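Side-chain contacts in phosphoribosylaminoimidazole-succinocarboxamide synthase (Thermotoga maritima, PDB 1KUT), which catalyses the ATP-dependent joining of L-aspartate to carboxyaminoimidazole ribonucleotide, giving SAICAR, in the de novo synthesis of purines: residues Lys57-His62 / Val149-Ala154; Phe114-Glu119 / Lys170-Leu175; Thr37-Ile42 / Ser188-Arg193; His129-Ile132 / Thr137-Gln140; Met51-Glu56 / Lys156-Arg161. All coordinates share one frame; numbering follows the deposited sequence.

Contact 1 of 5, residues Lys57-His62 / Val149-Ala154; sequences KGIKTH and VKITLA
Ala154 N donates to Lys150 O at 2.9 Å, holding the turn of helix 138-160 whose side receives Ile59 and Lys57. The contact itself is apolar. Ile59 CG2 rests on Ile151 CG1 at 3.6 Å, while its CD1 slides past the stem of Lys150 and meets Lys150 CG at 3.8 Å. This second branch gets there because CG1 lies beside the backbone N (chi1 -68°) and its chain then runs on extended. The loop is the link from helix 39-55 to strand 63-67: the helix ends in a Schellman motif at Gly58, where at a positive phi of 111° any CB would collide with the carbonyl oxygen of Lys57, so glycine is called for. Shortening Ile59 to an alanine would probably leave Ile151 CG1 and Lys150 CG without their cover and open a gap beneath the loop. At the margin, Lys57 folds at chi3 and chi4 to lay CE near Ala154 CB, 4.2 Å away, where a small side chain leaves room for the lysine.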
# COMPACT_ATOMS: atom_id res chain seq x y z
N LYS B 57 -10.55 -29.53 -2.91
CA LYS B 57 -10.52 -28.91 -4.23
C LYS B 57 -9.08 -28.74 -4.72
O LYS B 57 -8.86 -28.33 -5.86
CB LYS B 57 -11.23 -27.56 -4.21
CG LYS B 57 -12.69 -27.65 -3.79
CD LYS B 57 -13.35 -26.28 -3.73
CE LYS B 57 -13.58 -25.74 -5.13
NZ LYS B 57 -14.56 -26.58 -5.88
N GLY B 58 -8.11 -29.05 -3.87
CA GLY B 58 -6.71 -28.93 -4.27
C GLY B 58 -5.96 -27.82 -3.57
O GLY B 58 -4.73 -27.82 -3.46
N ILE B 59 -6.72 -26.84 -3.11
CA ILE B 59 -6.15 -25.71 -2.41
C ILE B 59 -5.50 -26.26 -1.16
O ILE B 59 -6.12 -27.03 -0.41
CB ILE B 59 -7.27 -24.71 -2.08
CG1 ILE B 59 -7.77 -24.11 -3.40
CG2 ILE B 59 -6.77 -23.65 -1.10
CD1 ILE B 59 -9.07 -23.33 -3.32
N LYS B 60 -4.24 -25.90 -0.94
CA LYS B 60 -3.50 -26.36 0.23
C LYS B 60 -3.80 -25.51 1.44
O LYS B 60 -3.64 -24.28 1.39
CB LYS B 60 -1.98 -26.30 -0.04
CG LYS B 60 -1.49 -27.15 -1.21
CD LYS B 60 0.02 -27.05 -1.37
CE LYS B 60 0.53 -28.05 -2.40
NZ LYS B 60 -0.09 -27.84 -3.75
N THR B 61 -4.25 -26.15 2.52
CA THR B 61 -4.54 -25.45 3.77
C THR B 61 -3.88 -26.28 4.86
O THR B 61 -3.55 -27.45 4.64
CB THR B 61 -6.06 -25.31 4.03
OG1 THR B 61 -6.58 -26.52 4.58
CG2 THR B 61 -6.80 -25.01 2.73
N HIS B 62 -3.68 -25.69 6.04
CA HIS B 62 -3.01 -26.40 7.12
C HIS B 62 -3.89 -27.31 7.99
O HIS B 62 -3.38 -27.96 8.90
CB HIS B 62 -2.22 -25.39 7.99
CG HIS B 62 -3.06 -24.52 8.89
ND1 HIS B 62 -4.39 -24.24 8.64
CD2 HIS B 62 -2.74 -23.84 10.01
CE1 HIS B 62 -4.85 -23.42 9.57
NE2 HIS B 62 -3.86 -23.16 10.41
N VAL B 149 -7.26 -15.19 -4.40
CA VAL B 149 -8.40 -15.03 -5.30
C VAL B 149 -9.08 -16.38 -5.56
O VAL B 149 -10.31 -16.49 -5.49
CB VAL B 149 -7.97 -14.38 -6.63
CG1 VAL B 149 -9.08 -14.49 -7.67
CG2 VAL B 149 -7.64 -12.91 -6.39
N LYS B 150 -8.30 -17.41 -5.86
CA LYS B 150 -8.87 -18.74 -6.09
C LYS B 150 -9.81 -19.10 -4.92
O LYS B 150 -10.99 -19.40 -5.11
CB LYS B 150 -7.76 -19.78 -6.16
CG LYS B 150 -8.24 -21.21 -6.37
CD LYS B 150 -8.10 -21.63 -7.82
CE LYS B 150 -6.66 -21.46 -8.25
NZ LYS B 150 -5.76 -22.05 -7.21
N ILE B 151 -9.26 -19.06 -3.72
CA ILE B 151 -10.00 -19.38 -2.51
C ILE B 151 -11.22 -18.48 -2.37
O ILE B 151 -12.31 -18.93 -2.05
CB ILE B 151 -9.12 -19.20 -1.26
CG1 ILE B 151 -8.01 -20.24 -1.24
CG2 ILE B 151 -9.96 -19.31 0.01
CD1 ILE B 151 -6.97 -19.98 -0.17
N THR B 152 -11.02 -17.19 -2.61
CA THR B 152 -12.09 -16.21 -2.49
C THR B 152 -13.24 -16.53 -3.41
O THR B 152 -14.40 -16.47 -3.00
CB THR B 152 -11.55 -14.80 -2.78
OG1 THR B 152 -10.48 -14.53 -1.88
CG2 THR B 152 -12.64 -13.76 -2.61
N LEU B 153 -12.94 -16.87 -4.66
CA LEU B 153 -13.99 -17.22 -5.60
C LEU B 153 -14.65 -18.56 -5.21
O LEU B 153 -15.88 -18.69 -5.24
CB LEU B 153 -13.41 -17.29 -7.03
CG LEU B 153 -13.50 -16.01 -7.87
CD1 LEU B 153 -13.84 -14.77 -7.01
CD2 LEU B 153 -12.18 -15.81 -8.62
N ALA B 154 -13.85 -19.54 -4.82
CA ALA B 154 -14.39 -20.84 -4.41
C ALA B 154 -15.35 -20.64 -3.24
O ALA B 154 -16.42 -21.27 -3.20
CB ALA B 154 -13.28 -21.76 -3.99

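Contact 2 of 5, residues Phe114-Glu119 / Lys170-Leu175; sequences FIKDDE and KYEFGL
Charge pairing carries the contact: Lys116 NZ donates to Glu172 OE2 at 3.0 Å, and Lys170 NZ binds the same oxygen at 3.1 Å. The ammonium groups reach it from opposite faces of the carboxylate, 53° out of its plane for Lys116. Lys116 NZ and Lys170 NZ are 5.2 Å apart, and the negative charge between them probably offsets their repulsion. Lys116 sets CG between its backbone N and carbonyl carbon (chi1 81°), then bends at chi3 and chi4 to bring NZ round. Lys116 NZ also pairs with Glu83, and a long flexible chain suits the position: strand 78-87 runs between strands 105-115 and 164-175 in the antiparallel sheet, so the bridge spans the middle strand. A glutamine in place of Glu172 would remove the shared charge and would probably leave Lys170 without its close acid partner and Lys116 with Glu83 alone. Van der Waals contact is slight: Lys116 CE lies 3.8 Å from Glu172 OE2 and 3.9 Å from Glu172 OE1, the side chains crossing at about a right angle. Apolar packing belongs to Tyr171 and Phe173, which turn to helix 138-160, while Glu172 lies on the other face of the sheet, its side chain touching Met79.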
# COMPACT_ATOMS: atom_id res chain seq x y z
N PHE B 114 -1.01 -6.45 3.84
CA PHE B 114 -0.80 -5.67 5.04
C PHE B 114 0.23 -6.39 5.90
O PHE B 114 0.10 -7.59 6.18
CB PHE B 114 -2.09 -5.56 5.84
CG PHE B 114 -3.11 -4.68 5.20
CD1 PHE B 114 -3.15 -3.32 5.48
CD2 PHE B 114 -4.06 -5.22 4.32
CE1 PHE B 114 -4.11 -2.50 4.90
CE2 PHE B 114 -5.03 -4.41 3.73
CZ PHE B 114 -5.06 -3.05 4.02
N ILE B 115 1.25 -5.67 6.32
CA ILE B 115 2.24 -6.27 7.18
C ILE B 115 1.57 -6.43 8.52
O ILE B 115 1.11 -5.45 9.12
CB ILE B 115 3.46 -5.36 7.33
CG1 ILE B 115 4.26 -5.38 6.03
CG2 ILE B 115 4.32 -5.80 8.55
CD1 ILE B 115 5.57 -4.64 6.11
N LYS B 116 1.49 -7.66 9.02
CA LYS B 116 0.86 -7.81 10.32
C LYS B 116 1.87 -7.32 11.37
O LYS B 116 2.93 -7.92 11.59
CB LYS B 116 0.37 -9.25 10.55
CG LYS B 116 1.38 -10.27 11.00
CD LYS B 116 0.73 -11.66 11.13
CE LYS B 116 -0.40 -11.73 12.19
NZ LYS B 116 -1.70 -11.09 11.79
N ASP B 117 1.53 -6.19 11.98
CA ASP B 117 2.37 -5.54 12.98
C ASP B 117 1.45 -4.64 13.80
O ASP B 117 1.27 -3.46 13.48
CB ASP B 117 3.45 -4.71 12.29
CG ASP B 117 4.34 -3.96 13.26
OD1 ASP B 117 5.32 -3.33 12.80
OD2 ASP B 117 4.07 -3.99 14.49
N ASP B 118 0.86 -5.20 14.85
CA ASP B 118 -0.06 -4.46 15.70
C ASP B 118 0.54 -3.16 16.24
O ASP B 118 -0.17 -2.17 16.43
CB ASP B 118 -0.56 -5.34 16.86
CG ASP B 118 0.54 -6.19 17.48
OD1 ASP B 118 0.26 -6.85 18.50
OD2 ASP B 118 1.68 -6.20 16.94
N GLU B 119 1.85 -3.15 16.48
CA GLU B 119 2.51 -1.95 16.98
C GLU B 119 2.30 -0.77 16.02
O GLU B 119 1.52 0.14 16.30
CB GLU B 119 4.01 -2.20 17.12
CG GLU B 119 4.80 -0.96 17.45
CD GLU B 119 6.26 -1.09 17.07
OE1 GLU B 119 6.93 -2.03 17.57
OE2 GLU B 119 6.73 -0.26 16.26
N LYS B 170 -10.06 -11.86 4.78
CA LYS B 170 -8.62 -11.73 4.99
C LYS B 170 -7.99 -13.12 5.19
O LYS B 170 -8.56 -13.96 5.89
CB LYS B 170 -8.34 -10.88 6.24
CG LYS B 170 -6.86 -10.78 6.57
CD LYS B 170 -6.60 -10.77 8.07
CE LYS B 170 -7.17 -12.02 8.75
NZ LYS B 170 -6.46 -12.34 10.03
N TYR B 171 -6.83 -13.34 4.58
CA TYR B 171 -6.10 -14.61 4.71
C TYR B 171 -4.71 -14.39 5.28
O TYR B 171 -4.23 -13.26 5.42
CB TYR B 171 -5.93 -15.28 3.34
CG TYR B 171 -7.23 -15.53 2.58
CD1 TYR B 171 -8.14 -16.50 3.00
CD2 TYR B 171 -7.54 -14.78 1.45
CE1 TYR B 171 -9.32 -16.72 2.31
CE2 TYR B 171 -8.73 -14.99 0.75
CZ TYR B 171 -9.60 -15.96 1.18
OH TYR B 171 -10.74 -16.20 0.47
N GLU B 172 -4.06 -15.51 5.61
CA GLU B 172 -2.70 -15.56 6.11
C GLU B 172 -2.13 -16.87 5.60
O GLU B 172 -2.76 -17.93 5.72
CB GLU B 172 -2.66 -15.48 7.64
CG GLU B 172 -2.80 -14.04 8.17
CD GLU B 172 -2.76 -13.95 9.70
OE1 GLU B 172 -2.06 -14.76 10.34
OE2 GLU B 172 -3.42 -13.03 10.25
N PHE B 173 -0.95 -16.80 4.99
CA PHE B 173 -0.29 -17.96 4.41
C PHE B 173 1.04 -18.28 5.07
O PHE B 173 1.64 -17.43 5.76
CB PHE B 173 -0.05 -17.77 2.92
CG PHE B 173 -1.31 -17.63 2.10
CD1 PHE B 173 -1.98 -16.41 2.03
CD2 PHE B 173 -1.78 -18.70 1.36
CE1 PHE B 173 -3.09 -16.25 1.22
CE2 PHE B 173 -2.89 -18.57 0.55
CZ PHE B 173 -3.56 -17.32 0.48
N GLY B 174 1.52 -19.50 4.81
CA GLY B 174 2.78 -19.94 5.37
C GLY B 174 3.42 -20.97 4.46
O GLY B 174 2.83 -21.36 3.44
N LEU B 175 4.62 -21.40 4.82
CA LEU B 175 5.34 -22.40 4.03
C LEU B 175 5.39 -23.70 4.83
O LEU B 175 5.75 -23.69 6.00
CB LEU B 175 6.76 -21.91 3.73
CG LEU B 175 7.08 -21.13 2.45
CD1 LEU B 175 5.83 -20.65 1.76
CD2 LEU B 175 7.98 -19.95 2.79

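Contact 3 of 5, residues Thr37-Ile42 / Ser188-Arg193; sequences TGKGSI and SPDTFR
Lys39 NZ donates to Asp190 OD1 at 2.8 Å, a salt bridge that joins the first turn of helix 39-55 to the beta turn leading into strand 192-196. The ammonium comes in on the syn side of the carboxylate, 17° out of its plane, and so favours one oxygen: Lys39 NZ stays 3.9 Å from Asp190 OD2. That second oxygen is taken by Tyr217 OH of helix 214-229, so both ends of the carboxylate are held and its rotation is fixed. Lysine is the right length for the span. Its CG stands opposite the backbone N (chi1 176°), a single bend at chi2 redirects the chain, and the rest runs out straight toward the aspartate, which comes from the opposite direction; Asp24 O is a further acceptor for its NZ. Behind the aspartate, the turn is closed by the 2.7 Å bond from Thr191 N to Ser188 O, and Pro189, with its restricted phi, suits a corner of this kind. Thr191 adds a side-chain tie, its OG1 accepting from Ser188 N at 3.1 Å with an N-H...O angle of 157°. Ser188 O also lies 3.2 Å above the plane of the Phe192 ring, displaced toward the rim.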
# COMPACT_ATOMS: atom_id res chain seq x y z
N THR B 37 -19.32 -16.35 25.15
CA THR B 37 -19.25 -17.76 25.49
C THR B 37 -19.50 -18.72 24.32
O THR B 37 -20.49 -18.59 23.60
CB THR B 37 -20.27 -18.10 26.61
OG1 THR B 37 -20.29 -19.52 26.83
CG2 THR B 37 -21.67 -17.62 26.23
N GLY B 38 -18.58 -19.67 24.15
CA GLY B 38 -18.72 -20.67 23.09
C GLY B 38 -18.43 -20.18 21.68
O GLY B 38 -18.68 -20.89 20.71
N LYS B 39 -17.89 -18.98 21.57
CA LYS B 39 -17.57 -18.40 20.27
C LYS B 39 -16.34 -19.09 19.61
O LYS B 39 -16.25 -19.18 18.38
CB LYS B 39 -17.35 -16.89 20.48
CG LYS B 39 -16.90 -16.10 19.27
CD LYS B 39 -15.39 -15.99 19.25
CE LYS B 39 -14.93 -14.97 18.24
NZ LYS B 39 -13.45 -14.92 18.22
N GLY B 40 -15.42 -19.60 20.43
CA GLY B 40 -14.24 -20.27 19.91
C GLY B 40 -14.60 -21.57 19.21
O GLY B 40 -14.04 -21.90 18.16
N SER B 41 -15.54 -22.31 19.79
CA SER B 41 -15.99 -23.59 19.23
C SER B 41 -16.68 -23.36 17.90
O SER B 41 -16.54 -24.15 16.96
CB SER B 41 -16.97 -24.24 20.21
OG SER B 41 -16.48 -24.11 21.54
N ILE B 42 -17.42 -22.26 17.82
CA ILE B 42 -18.15 -21.89 16.62
C ILE B 42 -17.18 -21.60 15.48
O ILE B 42 -17.33 -22.13 14.39
CB ILE B 42 -19.03 -20.63 16.91
CG1 ILE B 42 -20.35 -21.09 17.55
CG2 ILE B 42 -19.27 -19.83 15.64
CD1 ILE B 42 -21.29 -19.96 17.93
N SER B 188 -13.61 -17.47 9.47
CA SER B 188 -14.86 -17.33 10.20
C SER B 188 -15.31 -15.89 10.14
O SER B 188 -14.66 -15.07 9.51
CB SER B 188 -14.64 -17.74 11.65
OG SER B 188 -13.75 -16.83 12.28
N PRO B 189 -16.44 -15.58 10.80
CA PRO B 189 -16.94 -14.20 10.80
C PRO B 189 -15.87 -13.23 11.25
O PRO B 189 -15.95 -12.03 10.96
CB PRO B 189 -18.13 -14.27 11.75
CG PRO B 189 -18.72 -15.62 11.39
CD PRO B 189 -17.46 -16.50 11.35
N ASP B 190 -14.85 -13.73 11.95
CA ASP B 190 -13.76 -12.86 12.38
C ASP B 190 -12.87 -12.43 11.20
O ASP B 190 -12.19 -11.41 11.29
CB ASP B 190 -12.88 -13.58 13.40
CG ASP B 190 -13.45 -13.56 14.80
OD1 ASP B 190 -12.72 -13.95 15.73
OD2 ASP B 190 -14.61 -13.17 14.99
N THR B 191 -12.87 -13.18 10.10
CA THR B 191 -12.00 -12.87 8.97
C THR B 191 -12.67 -12.52 7.67
O THR B 191 -12.00 -12.28 6.66
CB THR B 191 -11.01 -14.04 8.68
OG1 THR B 191 -11.74 -15.25 8.46
CG2 THR B 191 -10.07 -14.26 9.85
N PHE B 192 -13.99 -12.51 7.66
CA PHE B 192 -14.72 -12.18 6.46
C PHE B 192 -16.04 -11.49 6.79
O PHE B 192 -16.56 -11.61 7.91
CB PHE B 192 -14.95 -13.43 5.59
CG PHE B 192 -15.82 -14.50 6.21
CD1 PHE B 192 -17.17 -14.27 6.48
CD2 PHE B 192 -15.31 -15.78 6.43
CE1 PHE B 192 -18.01 -15.30 6.94
CE2 PHE B 192 -16.14 -16.82 6.89
CZ PHE B 192 -17.49 -16.58 7.14
N ARG B 193 -16.55 -10.75 5.80
CA ARG B 193 -17.81 -10.01 5.88
C ARG B 193 -18.75 -10.71 4.90
O ARG B 193 -18.50 -10.70 3.69
CB ARG B 193 -17.61 -8.57 5.41
CG ARG B 193 -16.68 -7.71 6.25
CD ARG B 193 -16.49 -6.36 5.54
NE ARG B 193 -16.06 -5.26 6.40
CZ ARG B 193 -14.96 -5.26 7.14
NH1 ARG B 193 -14.16 -6.31 7.16
NH2 ARG B 193 -14.65 -4.18 7.86

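Contact 4 of 5, residues His129-Ile132 / Thr137-Gln140; sequences HLEI and TKKQ
Glu131 OE2 accepts the backbone amide of Lys138, with Lys138 N 3.1 Å away, and around this bond the two segments are closest. The bond is bent, its N-H...O angle being 142°, and the amide approaches from above the carboxylate, 56° out of the plane. Glu131 OE2 also lies 3.4 Å from Lys138 CB, so the carboxylate is laid against the base of the lysine side chain, brought there by a twist at chi2 (-144°) that turns it from its own helix toward the next. The two helices, 127-132 and 138-160, are joined by a short link, and the longer one begins with a capping box. Thr137, the N-cap, uses OG1 to accept from Gln140 N at 3.0 Å in a nearly straight bond and from Lys139 N in a weak one, while Gln140 OE1 accepts from Thr137 N, also at 3.0 Å. Glu131 thus meets an amide of the first turn that the box leaves aside, and its negative charge probably interacts well with the positive end of the helix dipole. The outer side is much looser. Lys138 bends away, leaving its NZ 5.8 Å from Glu131 OE1, so any attraction there acts at a distance. Glu131, Thr137 and Lys138 are all solvent-exposed, whereas Leu130 turns inward to Leu82, and Ile132 packs on Leu110 of the second subunit.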
# COMPACT_ATOMS: atom_id res chain seq x y z
N HIS B 129 7.46 -3.79 -1.83
CA HIS B 129 7.77 -3.65 -0.41
C HIS B 129 8.22 -4.98 0.17
O HIS B 129 9.25 -5.04 0.85
CB HIS B 129 6.52 -3.17 0.35
CG HIS B 129 6.13 -1.76 0.04
ND1 HIS B 129 6.84 -0.68 0.50
CD2 HIS B 129 5.08 -1.26 -0.66
CE1 HIS B 129 6.25 0.43 0.10
NE2 HIS B 129 5.18 0.11 -0.60
N LEU B 130 7.44 -6.03 -0.11
CA LEU B 130 7.72 -7.38 0.38
C LEU B 130 9.10 -7.84 -0.03
O LEU B 130 9.81 -8.51 0.73
CB LEU B 130 6.67 -8.37 -0.14
CG LEU B 130 5.21 -8.00 0.12
CD1 LEU B 130 4.29 -9.01 -0.56
CD2 LEU B 130 4.97 -7.94 1.63
N GLU B 131 9.50 -7.50 -1.25
CA GLU B 131 10.82 -7.90 -1.70
C GLU B 131 11.90 -7.12 -0.94
O GLU B 131 12.82 -7.72 -0.38
CB GLU B 131 10.97 -7.69 -3.22
CG GLU B 131 10.22 -8.73 -4.04
CD GLU B 131 10.95 -9.12 -5.32
OE1 GLU B 131 11.06 -8.26 -6.23
OE2 GLU B 131 11.43 -10.28 -5.40
N ILE B 132 11.78 -5.80 -0.89
CA ILE B 132 12.77 -4.99 -0.19
C ILE B 132 12.89 -5.32 1.29
O ILE B 132 13.99 -5.34 1.84
CB ILE B 132 12.46 -3.48 -0.36
CG1 ILE B 132 12.83 -3.06 -1.78
CG2 ILE B 132 13.24 -2.65 0.66
CD1 ILE B 132 12.62 -1.60 -2.07
N THR B 137 9.20 -13.23 -1.68
CA THR B 137 9.75 -13.02 -3.00
C THR B 137 8.63 -12.69 -3.96
O THR B 137 7.45 -12.95 -3.67
CB THR B 137 10.49 -14.26 -3.53
OG1 THR B 137 9.53 -15.21 -4.00
CG2 THR B 137 11.33 -14.88 -2.42
N LYS B 138 8.99 -12.13 -5.10
CA LYS B 138 8.01 -11.76 -6.10
C LYS B 138 7.17 -12.99 -6.49
O LYS B 138 5.98 -12.88 -6.79
CB LYS B 138 8.73 -11.20 -7.32
CG LYS B 138 8.04 -10.04 -8.00
CD LYS B 138 6.78 -10.47 -8.68
CE LYS B 138 6.54 -9.62 -9.92
NZ LYS B 138 7.75 -9.62 -10.80
N LYS B 139 7.80 -14.17 -6.45
CA LYS B 139 7.11 -15.42 -6.81
C LYS B 139 6.15 -15.87 -5.72
O LYS B 139 5.02 -16.27 -6.01
CB LYS B 139 8.13 -16.54 -7.07
CG LYS B 139 7.49 -17.92 -7.30
CD LYS B 139 8.55 -19.01 -7.40
CE LYS B 139 7.96 -20.43 -7.36
NZ LYS B 139 7.12 -20.75 -8.56
N GLN B 140 6.60 -15.81 -4.48
CA GLN B 140 5.76 -16.20 -3.36
C GLN B 140 4.57 -15.25 -3.28
O GLN B 140 3.42 -15.68 -3.15
CB GLN B 140 6.56 -16.16 -2.07
CG GLN B 140 7.89 -16.89 -2.16
CD GLN B 140 8.63 -16.92 -0.85
OE1 GLN B 140 8.85 -15.88 -0.23
NE2 GLN B 140 9.02 -18.11 -0.42

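Contact 5 of 5, residues Met51-Glu56 / Lys156-Arg161; sequences MKYLSE and KEFFER
Tyr53 and Phe158 meet edge to face, the Phe158 edge directed at the Tyr53 face. The ring centroids are 4.6 Å apart and the planes inclined at 54°, short of a perpendicular T. One atom does most of the touching: Phe158 CD1 stands over the centre of the tyrosine ring, 3.6 Å from Tyr53 CZ. The side chains run antiparallel alongside one another, so that the phenolic end of Tyr53 lies by the root of its partner, with Tyr53 OH 4.0 Å from Phe158 CB. Both rings leave their helices with CG opposite the backbone N, at chi1 167° for Tyr53, which sends the phenol across to the other helix. Here the last part of helix 39-55 packs against the last part of helix 138-160, a helix-to-helix contact made by ring faces and edges. Tyrosine does two jobs in it, because its OH also bonds to Ala154 O, one turn ahead of Phe158, and so holds the far end of the phenol in place, while the packing of Phe158 on its face helps to set the tilt of the ring. Phe158, buried, is backed by Leu227 of helix 214-229, and its CD2 lies over a face of the Phe159 ring. From the outer side an extended Arg161 brings NH2 to 3.9 Å from Tyr53 CE1, with the guanidinium and ring planes 81° apart.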
# COMPACT_ATOMS: atom_id res chain seq x y z
N MSE B 51 -12.37 -24.93 5.27
CA MSE B 51 -11.06 -25.42 4.80
C MSE B 51 -11.07 -26.82 4.22
O MSE B 51 -10.27 -27.14 3.33
CB MSE B 51 -10.04 -25.37 5.94
CG MSE B 51 -9.72 -23.97 6.40
SE MSE B 51 -8.04 -24.00 7.33
CE MSE B 51 -8.49 -25.04 8.86
N LYS B 52 -11.97 -27.66 4.73
CA LYS B 52 -12.14 -29.02 4.23
C LYS B 52 -12.65 -28.90 2.79
O LYS B 52 -12.14 -29.55 1.87
CB LYS B 52 -13.16 -29.77 5.09
CG LYS B 52 -13.34 -31.24 4.74
CD LYS B 52 -12.07 -32.04 5.03
CE LYS B 52 -12.27 -33.52 4.72
NZ LYS B 52 -10.95 -34.24 4.67
N TYR B 53 -13.65 -28.05 2.60
CA TYR B 53 -14.24 -27.80 1.28
C TYR B 53 -13.17 -27.35 0.29
O TYR B 53 -13.16 -27.77 -0.86
CB TYR B 53 -15.30 -26.71 1.42
CG TYR B 53 -15.80 -26.12 0.13
CD1 TYR B 53 -16.68 -26.82 -0.71
CD2 TYR B 53 -15.43 -24.82 -0.24
CE1 TYR B 53 -17.18 -26.23 -1.88
CE2 TYR B 53 -15.91 -24.24 -1.40
CZ TYR B 53 -16.79 -24.94 -2.22
OH TYR B 53 -17.28 -24.34 -3.36
N LEU B 54 -12.31 -26.45 0.75
CA LEU B 54 -11.22 -25.89 -0.04
C LEU B 54 -10.16 -26.95 -0.40
O LEU B 54 -9.73 -27.04 -1.56
CB LEU B 54 -10.56 -24.76 0.75
CG LEU B 54 -10.93 -23.29 0.52
CD1 LEU B 54 -12.38 -23.15 0.11
CD2 LEU B 54 -10.63 -22.50 1.80
N SER B 55 -9.74 -27.72 0.60
CA SER B 55 -8.72 -28.75 0.43
C SER B 55 -9.13 -29.88 -0.52
O SER B 55 -8.31 -30.36 -1.30
CB SER B 55 -8.33 -29.35 1.78
OG SER B 55 -7.78 -28.35 2.63
N GLU B 56 -10.37 -30.33 -0.44
CA GLU B 56 -10.76 -31.39 -1.36
C GLU B 56 -10.77 -30.83 -2.78
O GLU B 56 -10.94 -31.57 -3.73
CB GLU B 56 -12.11 -32.01 -0.99
CG GLU B 56 -13.07 -31.12 -0.26
CD GLU B 56 -14.33 -31.85 0.15
OE1 GLU B 56 -14.22 -32.92 0.80
OE2 GLU B 56 -15.44 -31.37 -0.18
N LYS B 156 -16.85 -17.81 -2.46
CA LYS B 156 -17.95 -16.98 -2.93
C LYS B 156 -19.06 -17.86 -3.53
O LYS B 156 -20.24 -17.62 -3.30
CB LYS B 156 -17.44 -16.01 -4.00
CG LYS B 156 -18.55 -15.41 -4.86
CD LYS B 156 -18.00 -14.67 -6.07
CE LYS B 156 -19.14 -14.27 -6.99
NZ LYS B 156 -19.93 -15.49 -7.36
N GLU B 157 -18.67 -18.88 -4.28
CA GLU B 157 -19.63 -19.78 -4.91
C GLU B 157 -20.29 -20.66 -3.86
O GLU B 157 -21.44 -21.11 -4.01
CB GLU B 157 -18.93 -20.63 -5.96
CG GLU B 157 -18.20 -19.79 -6.99
CD GLU B 157 -17.11 -20.55 -7.73
OE1 GLU B 157 -16.31 -21.23 -7.04
OE2 GLU B 157 -17.05 -20.46 -8.97
N PHE B 158 -19.55 -20.90 -2.79
CA PHE B 158 -20.02 -21.71 -1.67
C PHE B 158 -21.22 -21.05 -1.00
O PHE B 158 -22.31 -21.63 -0.94
CB PHE B 158 -18.89 -21.87 -0.66
CG PHE B 158 -19.24 -22.75 0.48
CD1 PHE B 158 -19.22 -24.14 0.33
CD2 PHE B 158 -19.62 -22.21 1.71
CE1 PHE B 158 -19.57 -24.97 1.39
CE2 PHE B 158 -19.98 -23.03 2.77
CZ PHE B 158 -19.95 -24.42 2.62
N PHE B 159 -21.02 -19.83 -0.48
CA PHE B 159 -22.08 -19.09 0.21
C PHE B 159 -23.20 -18.69 -0.74
O PHE B 159 -24.32 -18.41 -0.31
CB PHE B 159 -21.51 -17.83 0.86
CG PHE B 159 -20.52 -18.11 1.94
CD1 PHE B 159 -20.92 -18.77 3.10
CD2 PHE B 159 -19.19 -17.75 1.79
CE1 PHE B 159 -19.99 -19.07 4.10
CE2 PHE B 159 -18.25 -18.04 2.78
CZ PHE B 159 -18.66 -18.70 3.94
N GLU B 160 -22.87 -18.67 -2.02
CA GLU B 160 -23.80 -18.32 -3.07
C GLU B 160 -25.00 -19.27 -3.03
O GLU B 160 -26.15 -18.86 -3.19
CB GLU B 160 -23.07 -18.42 -4.41
CG GLU B 160 -23.76 -17.78 -5.59
CD GLU B 160 -22.87 -17.72 -6.82
OE1 GLU B 160 -22.49 -18.80 -7.35
OE2 GLU B 160 -22.53 -16.58 -7.24
N ARG B 161 -24.72 -20.55 -2.79
CA ARG B 161 -25.78 -21.55 -2.73
C ARG B 161 -26.84 -21.18 -1.70
O ARG B 161 -27.98 -21.63 -1.79
CB ARG B 161 -25.21 -22.91 -2.35
CG ARG B 161 -24.20 -23.50 -3.31
CD ARG B 161 -23.81 -24.87 -2.79
NE ARG B 161 -22.55 -25.37 -3.33
CZ ARG B 161 -21.91 -26.43 -2.85
NH1 ARG B 161 -22.42 -27.09 -1.81
NH2 ARG B 161 -20.76 -26.82 -3.39

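From the N terminus, contact 3 opens first, at the start of helix 39-55, and closes the largest loop, returning at 188-193; the other four lie inside it. Contact 5 leaves the end of the same helix and returns at 156-161, and contact 1 nests within it, joining the following loop to helix 138-160. Contact 2, starting at strand 105-115 and closing on strand 164-175, crosses contacts 1 and 5. Contact 4, the shortest loop, sits inside all the others. Helix 138-160 serves contacts 4, 1 and 5 in turn along its length, helix 39-55 serves 3 and 5, and neighbouring strands 164-175 and 192-196 join contacts 2 and 3.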